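Local coordinates for protein alpha-toxin (PDB 2VK9) that belongs to the large clostridial toxins, represented here by a catalytic domain with a GT-A type fold and an N-terminal helical region, at residues Y46-Q60 / L72-L86. Sequence-based numbering, arbitrary orientation.
Sequences YSKLSKLNELVDNYQ and LENFRDSLYSELREL
Arg76 enters helix 46-60 as a knob among Asn53, Val56, Asp57 and Gln60, and the planar end of its side chain is gripped from several directions. Its NE donates to Asn53 OD1 at 2.9 Å, moderately bent (N-H...O 143°) and reaching the oxygen from above the carbonyl plane; amide and guanidinium planes stand 55° apart. Val56 CG1 lies over one guanidinium face, 3.6 Å from Arg76 NH2, while that same nitrogen forms a salt bridge with Asp57 OD1 at 2.8 Å. Glu73, one turn earlier, forms a salt bridge with NH1 of Arg76, completing a network with Asp57, so two carboxylates share the guanidinium and would be expected to steady its charge. The bend of Glu73 at chi2 also brings OE1 to Gln60 NE2, 2.8 Å away and within the Gln60 amide plane; Gln60 OE1 adds a weak bond to Arg76 NH1.

Leu52 CD2 and Val56 CG2 both meet the rim of the Phe75 ring, the former 4.0 Å from CZ, whereas Leu49 and Leu79 run antiparallel alongside each other, their CD2 methyls 4.1 Å apart. Beyond them, Leu83 CD1 approaches Tyr46 CE1 at 4.1 Å.

The segments form an antiparallel helical hairpin within the N-terminal helical domain; their axes come within 10.1 Å at 164°. Helix 21-35 packs against it through Phe33 on Leu49 and Leu30 on Phe75, while Phe490 touches Leu49 and Leu83, and Tyr46 OH bonds to Thr487 O.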
ATOM      1  N   TYR A  46       1.842  13.262  23.503  1.00 40.29           N
ATOM      2  CA  TYR A  46       1.133  13.353  22.230  1.00 39.03           C
ATOM      3  C   TYR A  46      -0.334  13.712  22.441  1.00 39.32           C
ATOM      4  O   TYR A  46      -0.889  14.488  21.672  1.00 39.67           O
ATOM      5  CB  TYR A  46       1.257  12.074  21.402  1.00 37.52           C
ATOM      6  CG  TYR A  46       0.517  12.142  20.086  1.00 35.51           C
ATOM      7  CD1 TYR A  46       1.152  12.572  18.928  1.00 33.62           C
ATOM      8  CD2 TYR A  46      -0.823  11.776  19.999  1.00 34.21           C
ATOM      9  CE1 TYR A  46       0.476  12.635  17.719  1.00 32.75           C
ATOM     10  CE2 TYR A  46      -1.509  11.843  18.794  1.00 33.24           C
ATOM     11  CZ  TYR A  46      -0.854  12.270  17.663  1.00 33.65           C
ATOM     12  OH  TYR A  46      -1.540  12.325  16.478  1.00 34.14           O
ATOM     13  N   SER A  47      -0.957  13.154  23.476  1.00 39.53           N
ATOM     14  CA  SER A  47      -2.355  13.460  23.771  1.00 40.02           C
ATOM     15  C   SER A  47      -2.540  14.905  24.237  1.00 40.05           C
ATOM     16  O   SER A  47      -3.541  15.541  23.898  1.00 40.26           O
ATOM     17  CB  SER A  47      -2.941  12.490  24.798  1.00 40.12           C
ATOM     18  OG  SER A  47      -2.460  12.780  26.100  1.00 41.35           O
ATOM     19  N   LYS A  48      -1.579  15.420  25.006  1.00 39.94           N
ATOM     20  CA  LYS A  48      -1.623  16.812  25.460  1.00 39.88           C
ATOM     21  C   LYS A  48      -1.448  17.816  24.324  1.00 39.25           C
ATOM     22  O   LYS A  48      -2.091  18.869  24.319  1.00 39.54           O
ATOM     23  CB  LYS A  48      -0.619  17.070  26.579  1.00 40.15           C
ATOM     24  CG  LYS A  48      -1.186  16.780  27.956  1.00 42.14           C
ATOM     25  CD  LYS A  48      -0.157  17.017  29.043  1.00 45.47           C
ATOM     26  CE  LYS A  48      -0.631  16.423  30.362  1.00 48.42           C
ATOM     27  NZ  LYS A  48       0.239  16.867  31.498  1.00 51.06           N
ATOM     28  N   LEU A  49      -0.594  17.489  23.364  1.00 38.47           N
ATOM     29  CA  LEU A  49      -0.482  18.284  22.144  1.00 37.85           C
ATOM     30  C   LEU A  49      -1.765  18.168  21.326  1.00 37.67           C
ATOM     31  O   LEU A  49      -2.148  19.100  20.621  1.00 37.76           O
ATOM     32  CB  LEU A  49       0.717  17.830  21.310  1.00 37.61           C
ATOM     33  CG  LEU A  49       2.108  18.076  21.892  1.00 37.20           C
ATOM     34  CD1 LEU A  49       3.130  17.215  21.185  1.00 35.55           C
ATOM     35  CD2 LEU A  49       2.474  19.545  21.784  1.00 36.82           C
ATOM     36  N   SER A  50      -2.426  17.021  21.437  1.00 37.33           N
ATOM     37  CA  SER A  50      -3.678  16.777  20.740  1.00 37.12           C
ATOM     38  C   SER A  50      -4.819  17.595  21.354  1.00 37.02           C
ATOM     39  O   SER A  50      -5.741  18.002  20.639  1.00 37.13           O
ATOM     40  CB  SER A  50      -4.014  15.283  20.761  1.00 37.05           C
ATOM     41  OG  SER A  50      -5.098  14.982  19.898  1.00 37.13           O
ATOM     42  N   LYS A  51      -4.758  17.825  22.669  1.00 36.52           N
ATOM     43  CA  LYS A  51      -5.735  18.672  23.359  1.00 36.16           C
ATOM     44  C   LYS A  51      -5.574  20.127  22.950  1.00 35.50           C
ATOM     45  O   LYS A  51      -6.556  20.815  22.681  1.00 35.48           O
ATOM     46  CB  LYS A  51      -5.622  18.548  24.883  1.00 36.58           C
ATOM     47  CG  LYS A  51      -6.658  17.611  25.537  1.00 37.58           C
ATOM     48  CD  LYS A  51      -6.182  16.132  25.575  1.00 38.94           C
ATOM     49  CE  LYS A  51      -7.272  15.157  26.055  1.00 38.33           C
ATOM     50  NZ  LYS A  51      -7.525  15.250  27.524  1.00 38.86           N
ATOM     51  N   LEU A  52      -4.329  20.582  22.900  1.00 34.71           N
ATOM     52  CA  LEU A  52      -4.020  21.943  22.505  1.00 34.07           C
ATOM     53  C   LEU A  52      -4.518  22.233  21.107  1.00 34.02           C
ATOM     54  O   LEU A  52      -5.025  23.322  20.839  1.00 34.34           O
ATOM     55  CB  LEU A  52      -2.516  22.196  22.587  1.00 34.00           C
ATOM     56  CG  LEU A  52      -1.986  22.495  23.992  1.00 33.52           C
ATOM     57  CD1 LEU A  52      -0.540  22.099  24.094  1.00 33.48           C
ATOM     58  CD2 LEU A  52      -2.167  23.961  24.352  1.00 32.56           C
ATOM     59  N   ASN A  53      -4.387  21.260  20.215  1.00 33.66           N
ATOM     60  CA  ASN A  53      -4.834  21.435  18.844  1.00 33.49           C
ATOM     61  C   ASN A  53      -6.348  21.521  18.742  1.00 33.70           C
ATOM     62  O   ASN A  53      -6.893  22.258  17.918  1.00 33.61           O
ATOM     63  CB  ASN A  53      -4.308  20.310  17.966  1.00 33.30           C
ATOM     64  CG  ASN A  53      -4.702  20.472  16.524  1.00 32.90           C
ATOM     65  OD1 ASN A  53      -4.158  21.305  15.805  1.00 33.95           O
ATOM     66  ND2 ASN A  53      -5.657  19.674  16.088  1.00 33.30           N
ATOM     67  N   GLU A  54      -7.022  20.760  19.592  1.00 34.10           N
ATOM     68  CA  GLU A  54      -8.474  20.744  19.620  1.00 34.81           C
ATOM     69  C   GLU A  54      -9.017  22.053  20.183  1.00 34.47           C
ATOM     70  O   GLU A  54      -9.996  22.600  19.669  1.00 34.26           O
ATOM     71  CB  GLU A  54      -8.963  19.570  20.457  1.00 35.14           C
ATOM     72  CG  GLU A  54     -10.373  19.128  20.147  1.00 37.68           C
ATOM     73  CD  GLU A  54     -10.792  17.952  20.993  1.00 41.39           C
ATOM     74  OE1 GLU A  54     -10.206  16.858  20.827  1.00 43.12           O
ATOM     75  OE2 GLU A  54     -11.704  18.121  21.832  1.00 44.22           O
ATOM     76  N   LEU A  55      -8.371  22.550  21.233  1.00 34.27           N
ATOM     77  CA  LEU A  55      -8.754  23.828  21.829  1.00 34.27           C
ATOM     78  C   LEU A  55      -8.630  24.988  20.833  1.00 34.54           C
ATOM     79  O   LEU A  55      -9.512  25.842  20.762  1.00 34.48           O
ATOM     80  CB  LEU A  55      -7.980  24.093  23.128  1.00 33.80           C
ATOM     81  CG  LEU A  55      -8.183  23.104  24.291  1.00 32.85           C
ATOM     82  CD1 LEU A  55      -7.310  23.477  25.454  1.00 31.55           C
ATOM     83  CD2 LEU A  55      -9.631  22.982  24.754  1.00 32.28           C
ATOM     84  N   VAL A  56      -7.558  24.996  20.048  1.00 34.93           N
ATOM     85  CA  VAL A  56      -7.405  25.970  18.979  1.00 35.50           C
ATOM     86  C   VAL A  56      -8.559  25.859  17.976  1.00 36.36           C
ATOM     87  O   VAL A  56      -9.167  26.875  17.610  1.00 36.79           O
ATOM     88  CB  VAL A  56      -6.046  25.818  18.270  1.00 35.46           C
ATOM     89  CG1 VAL A  56      -6.000  26.634  16.978  1.00 34.98           C
ATOM     90  CG2 VAL A  56      -4.925  26.241  19.205  1.00 35.44           C
ATOM     91  N   ASP A  57      -8.866  24.630  17.549  1.00 36.95           N
ATOM     92  CA  ASP A  57      -9.977  24.384  16.628  1.00 37.30           C
ATOM     93  C   ASP A  57     -11.279  24.941  17.187  1.00 37.17           C
ATOM     94  O   ASP A  57     -11.964  25.695  16.499  1.00 37.33           O
ATOM     95  CB  ASP A  57     -10.134  22.885  16.337  1.00 37.89           C
ATOM     96  CG  ASP A  57      -9.457  22.452  15.039  1.00 39.39           C
ATOM     97  OD1 ASP A  57      -9.515  23.212  14.045  1.00 41.07           O
ATOM     98  OD2 ASP A  57      -8.875  21.337  15.006  1.00 41.07           O
ATOM     99  N   ASN A  58     -11.603  24.575  18.429  1.00 36.92           N
ATOM    100  CA  ASN A  58     -12.806  25.059  19.107  1.00 37.27           C
ATOM    101  C   ASN A  58     -12.928  26.583  19.097  1.00 37.32           C
ATOM    102  O   ASN A  58     -14.012  27.129  18.826  1.00 37.43           O
ATOM    103  CB  ASN A  58     -12.871  24.563  20.557  1.00 37.45           C
ATOM    104  CG  ASN A  58     -13.162  23.072  20.667  1.00 38.69           C
ATOM    105  OD1 ASN A  58     -13.445  22.390  19.676  1.00 40.08           O
ATOM    106  ND2 ASN A  58     -13.089  22.560  21.887  1.00 39.56           N
ATOM    107  N   TYR A  59     -11.818  27.263  19.396  1.00 37.01           N
ATOM    108  CA  TYR A  59     -11.799  28.716  19.368  1.00 36.48           C
ATOM    109  C   TYR A  59     -12.098  29.224  17.965  1.00 36.43           C
ATOM    110  O   TYR A  59     -13.019  30.013  17.776  1.00 36.66           O
ATOM    111  CB  TYR A  59     -10.467  29.289  19.861  1.00 36.06           C
ATOM    112  CG  TYR A  59     -10.479  30.803  19.845  1.00 35.83           C
ATOM    113  CD1 TYR A  59     -10.847  31.525  20.978  1.00 35.03           C
ATOM    114  CD2 TYR A  59     -10.166  31.513  18.680  1.00 34.81           C
ATOM    115  CE1 TYR A  59     -10.876  32.902  20.960  1.00 34.70           C
ATOM    116  CE2 TYR A  59     -10.197  32.884  18.656  1.00 34.41           C
ATOM    117  CZ  TYR A  59     -10.553  33.576  19.795  1.00 34.99           C
ATOM    118  OH  TYR A  59     -10.593  34.948  19.775  1.00 35.28           O
ATOM    119  N   GLN A  60     -11.322  28.754  16.990  1.00 36.28           N
ATOM    120  CA  GLN A  60     -11.458  29.176  15.600  1.00 36.08           C
ATOM    121  C   GLN A  60     -12.823  28.839  15.013  1.00 36.23           C
ATOM    122  O   GLN A  60     -13.265  29.436  14.025  1.00 36.53           O
ATOM    123  CB  GLN A  60     -10.377  28.525  14.758  1.00 36.00           C
ATOM    124  CG  GLN A  60      -8.998  29.005  15.078  1.00 35.90           C
ATOM    125  CD  GLN A  60      -7.972  28.486  14.110  1.00 36.54           C
ATOM    126  OE1 GLN A  60      -8.032  27.333  13.668  1.00 36.56           O
ATOM    127  NE2 GLN A  60      -7.005  29.331  13.776  1.00 37.20           N
ATOM    128  N   LEU A  72      -3.074  32.211  16.508  1.00 32.96           N
ATOM    129  CA  LEU A  72      -3.347  30.871  17.016  1.00 33.12           C
ATOM    130  C   LEU A  72      -2.992  29.808  15.997  1.00 33.56           C
ATOM    131  O   LEU A  72      -2.634  28.706  16.367  1.00 33.74           O
ATOM    132  CB  LEU A  72      -4.809  30.738  17.448  1.00 32.76           C
ATOM    133  CG  LEU A  72      -5.120  31.347  18.816  1.00 32.67           C
ATOM    134  CD1 LEU A  72      -6.608  31.433  19.047  1.00 32.57           C
ATOM    135  CD2 LEU A  72      -4.446  30.578  19.951  1.00 31.62           C
ATOM    136  N   GLU A  73      -3.091  30.143  14.716  1.00 34.26           N
ATOM    137  CA  GLU A  73      -2.681  29.233  13.659  1.00 34.98           C
ATOM    138  C   GLU A  73      -1.151  29.099  13.627  1.00 35.29           C
ATOM    139  O   GLU A  73      -0.632  27.986  13.504  1.00 35.43           O
ATOM    140  CB  GLU A  73      -3.241  29.680  12.306  1.00 35.04           C
ATOM    141  CG  GLU A  73      -3.239  28.590  11.224  1.00 36.50           C
ATOM    142  CD  GLU A  73      -4.305  27.492  11.433  1.00 38.98           C
ATOM    143  OE1 GLU A  73      -5.342  27.746  12.092  1.00 39.43           O
ATOM    144  OE2 GLU A  73      -4.102  26.366  10.918  1.00 39.49           O
ATOM    145  N   ASN A  74      -0.435  30.219  13.753  1.00 35.52           N
ATOM    146  CA  ASN A  74       1.019  30.174  13.921  1.00 35.92           C
ATOM    147  C   ASN A  74       1.399  29.388  15.168  1.00 35.98           C
ATOM    148  O   ASN A  74       2.369  28.636  15.163  1.00 36.30           O
ATOM    149  CB  ASN A  74       1.622  31.577  14.011  1.00 36.17           C
ATOM    150  CG  ASN A  74       1.572  32.333  12.692  1.00 36.90           C
ATOM    151  OD1 ASN A  74       1.368  31.753  11.624  1.00 37.66           O
ATOM    152  ND2 ASN A  74       1.767  33.643  12.765  1.00 36.96           N
ATOM    153  N   PHE A  75       0.631  29.570  16.237  1.00 35.85           N
ATOM    154  CA  PHE A  75       0.849  28.823  17.458  1.00 36.04           C
ATOM    155  C   PHE A  75       0.664  27.336  17.201  1.00 36.57           C
ATOM    156  O   PHE A  75       1.462  26.520  17.667  1.00 37.02           O
ATOM    157  CB  PHE A  75      -0.102  29.287  18.560  1.00 35.70           C
ATOM    158  CG  PHE A  75      -0.211  28.324  19.711  1.00 35.34           C
ATOM    159  CD1 PHE A  75       0.854  28.139  20.591  1.00 34.63           C
ATOM    160  CD2 PHE A  75      -1.384  27.600  19.919  1.00 35.04           C
ATOM    161  CE1 PHE A  75       0.755  27.246  21.650  1.00 34.04           C
ATOM    162  CE2 PHE A  75      -1.496  26.704  20.992  1.00 34.40           C
ATOM    163  CZ  PHE A  75      -0.424  26.526  21.852  1.00 34.25           C
ATOM    164  N   ARG A  76      -0.386  26.988  16.460  1.00 36.88           N
ATOM    165  CA  ARG A  76      -0.677  25.593  16.141  1.00 37.02           C
ATOM    166  C   ARG A  76       0.488  24.959  15.379  1.00 37.35           C
ATOM    167  O   ARG A  76       0.871  23.827  15.663  1.00 37.60           O
ATOM    168  CB  ARG A  76      -1.986  25.465  15.360  1.00 36.80           C
ATOM    169  CG  ARG A  76      -2.246  24.073  14.828  1.00 36.83           C
ATOM    170  CD  ARG A  76      -3.370  24.076  13.831  1.00 36.48           C
ATOM    171  NE  ARG A  76      -4.644  23.801  14.476  1.00 36.46           N
ATOM    172  CZ  ARG A  76      -5.800  24.332  14.098  1.00 37.15           C
ATOM    173  NH1 ARG A  76      -5.850  25.190  13.086  1.00 37.02           N
ATOM    174  NH2 ARG A  76      -6.906  24.017  14.747  1.00 37.28           N
ATOM    175  N   ASP A  77       1.066  25.702  14.441  1.00 37.51           N
ATOM    176  CA  ASP A  77       2.225  25.224  13.696  1.00 37.75           C
ATOM    177  C   ASP A  77       3.364  24.766  14.592  1.00 37.45           C
ATOM    178  O   ASP A  77       4.129  23.887  14.211  1.00 37.53           O
ATOM    179  CB  ASP A  77       2.733  26.297  12.734  1.00 38.12           C
ATOM    180  CG  ASP A  77       1.837  26.465  11.512  1.00 39.79           C
ATOM    181  OD1 ASP A  77       0.873  25.679  11.336  1.00 40.63           O
ATOM    182  OD2 ASP A  77       2.106  27.398  10.720  1.00 41.80           O
ATOM    183  N   SER A  78       3.479  25.358  15.777  1.00 37.27           N
ATOM    184  CA  SER A  78       4.571  25.008  16.687  1.00 37.37           C
ATOM    185  C   SER A  78       4.296  23.704  17.426  1.00 37.32           C
ATOM    186  O   SER A  78       5.220  23.072  17.937  1.00 37.37           O
ATOM    187  CB  SER A  78       4.888  26.147  17.669  1.00 37.41           C
ATOM    188  OG  SER A  78       3.796  26.433  18.530  1.00 37.56           O
ATOM    189  N   LEU A  79       3.024  23.312  17.480  1.00 37.15           N
ATOM    190  CA  LEU A  79       2.646  21.991  17.963  1.00 36.98           C
ATOM    191  C   LEU A  79       3.222  20.903  17.048  1.00 37.20           C
ATOM    192  O   LEU A  79       3.620  19.839  17.515  1.00 37.06           O
ATOM    193  CB  LEU A  79       1.127  21.864  18.037  1.00 36.64           C
ATOM    194  CG  LEU A  79       0.329  22.914  18.805  1.00 36.22           C
ATOM    195  CD1 LEU A  79      -1.162  22.656  18.623  1.00 35.81           C
ATOM    196  CD2 LEU A  79       0.695  22.941  20.281  1.00 35.50           C
ATOM    197  N   TYR A  80       3.260  21.189  15.748  1.00 37.51           N
ATOM    198  CA  TYR A  80       3.827  20.291  14.757  1.00 37.99           C
ATOM    199  C   TYR A  80       5.333  20.182  14.942  1.00 38.96           C
ATOM    200  O   TYR A  80       5.904  19.094  14.873  1.00 39.23           O
ATOM    201  CB  TYR A  80       3.536  20.792  13.341  1.00 37.47           C
ATOM    202  CG  TYR A  80       2.071  20.953  12.988  1.00 36.95           C
ATOM    203  CD1 TYR A  80       1.096  20.137  13.559  1.00 36.60           C
ATOM    204  CD2 TYR A  80       1.664  21.902  12.047  1.00 35.77           C
ATOM    205  CE1 TYR A  80      -0.236  20.277  13.227  1.00 35.87           C
ATOM    206  CE2 TYR A  80       0.335  22.039  11.703  1.00 35.18           C
ATOM    207  CZ  TYR A  80      -0.608  21.224  12.299  1.00 35.80           C
ATOM    208  OH  TYR A  80      -1.934  21.346  11.976  1.00 36.50           O
ATOM    209  N   SER A  81       5.977  21.322  15.167  1.00 40.03           N
ATOM    210  CA  SER A  81       7.415  21.352  15.400  1.00 40.95           C
ATOM    211  C   SER A  81       7.752  20.651  16.696  1.00 41.13           C
ATOM    212  O   SER A  81       8.833  20.087  16.838  1.00 41.49           O
ATOM    213  CB  SER A  81       7.929  22.789  15.436  1.00 41.07           C
ATOM    214  OG  SER A  81       7.979  23.320  14.122  1.00 42.67           O
ATOM    215  N   GLU A  82       6.820  20.695  17.640  1.00 41.40           N
ATOM    216  CA  GLU A  82       6.997  20.026  18.909  1.00 41.92           C
ATOM    217  C   GLU A  82       6.776  18.533  18.724  1.00 41.87           C
ATOM    218  O   GLU A  82       7.445  17.726  19.362  1.00 41.98           O
ATOM    219  CB  GLU A  82       6.049  20.602  19.962  1.00 42.08           C
ATOM    220  CG  GLU A  82       6.230  20.024  21.361  1.00 43.93           C
ATOM    221  CD  GLU A  82       7.453  20.565  22.102  1.00 46.89           C
ATOM    222  OE1 GLU A  82       8.237  21.364  21.525  1.00 47.79           O
ATOM    223  OE2 GLU A  82       7.621  20.193  23.287  1.00 48.61           O
ATOM    224  N   LEU A  83       5.842  18.176  17.844  1.00 42.02           N
ATOM    225  CA  LEU A  83       5.594  16.776  17.506  1.00 42.09           C
ATOM    226  C   LEU A  83       6.848  16.198  16.864  1.00 42.14           C
ATOM    227  O   LEU A  83       7.308  15.130  17.255  1.00 41.93           O
ATOM    228  CB  LEU A  83       4.403  16.657  16.555  1.00 42.06           C
ATOM    229  CG  LEU A  83       3.528  15.401  16.562  1.00 42.24           C
ATOM    230  CD1 LEU A  83       2.388  15.585  15.610  1.00 43.45           C
ATOM    231  CD2 LEU A  83       4.277  14.187  16.146  1.00 43.47           C
ATOM    232  N   ARG A  84       7.397  16.936  15.900  1.00 42.38           N
ATOM    233  CA  ARG A  84       8.655  16.599  15.242  1.00 42.90           C
ATOM    234  C   ARG A  84       9.802  16.341  16.211  1.00 42.72           C
ATOM    235  O   ARG A  84      10.569  15.400  16.013  1.00 42.71           O
ATOM    236  CB  ARG A  84       9.051  17.692  14.251  1.00 43.06           C
ATOM    237  CG  ARG A  84       8.328  17.579  12.938  1.00 46.14           C
ATOM    238  CD  ARG A  84       8.594  18.752  12.017  1.00 51.64           C
ATOM    239  NE  ARG A  84       9.899  18.680  11.359  1.00 56.21           N
ATOM    240  CZ  ARG A  84      10.385  19.634  10.560  1.00 59.79           C
ATOM    241  NH1 ARG A  84       9.664  20.735  10.312  1.00 61.54           N
ATOM    242  NH2 ARG A  84      11.590  19.500  10.004  1.00 60.23           N
ATOM    243  N   GLU A  85       9.922  17.170  17.249  1.00 42.49           N
ATOM    244  CA  GLU A  85      10.963  16.990  18.256  1.00 42.50           C
ATOM    245  C   GLU A  85      10.697  15.770  19.120  1.00 41.68           C
ATOM    246  O   GLU A  85      11.619  15.051  19.493  1.00 41.58           O
ATOM    247  CB  GLU A  85      11.105  18.234  19.140  1.00 43.03           C
ATOM    248  CG  GLU A  85      11.934  19.369  18.522  1.00 45.69           C
ATOM    249  CD  GLU A  85      13.358  18.949  18.124  1.00 49.09           C
ATOM    250  OE1 GLU A  85      14.078  18.352  18.970  1.00 49.44           O
ATOM    251  OE2 GLU A  85      13.752  19.228  16.958  1.00 50.32           O
ATOM    252  N   LEU A  86       9.428  15.538  19.427  1.00 41.01           N
ATOM    253  CA  LEU A  86       9.042  14.418  20.268  1.00 40.62           C
ATOM    254  C   LEU A  86       9.328  13.100  19.564  1.00 40.42           C
ATOM    255  O   LEU A  86       9.809  12.158  20.186  1.00 40.41           O
ATOM    256  CB  LEU A  86       7.563  14.504  20.657  1.00 40.41           C
ATOM    257  CG  LEU A  86       7.093  13.453  21.678  1.00 40.52           C
ATOM    258  CD1 LEU A  86       7.808  13.619  23.027  1.00 41.16           C
ATOM    259  CD2 LEU A  86       5.576  13.494  21.854  1.00 40.40           C
TER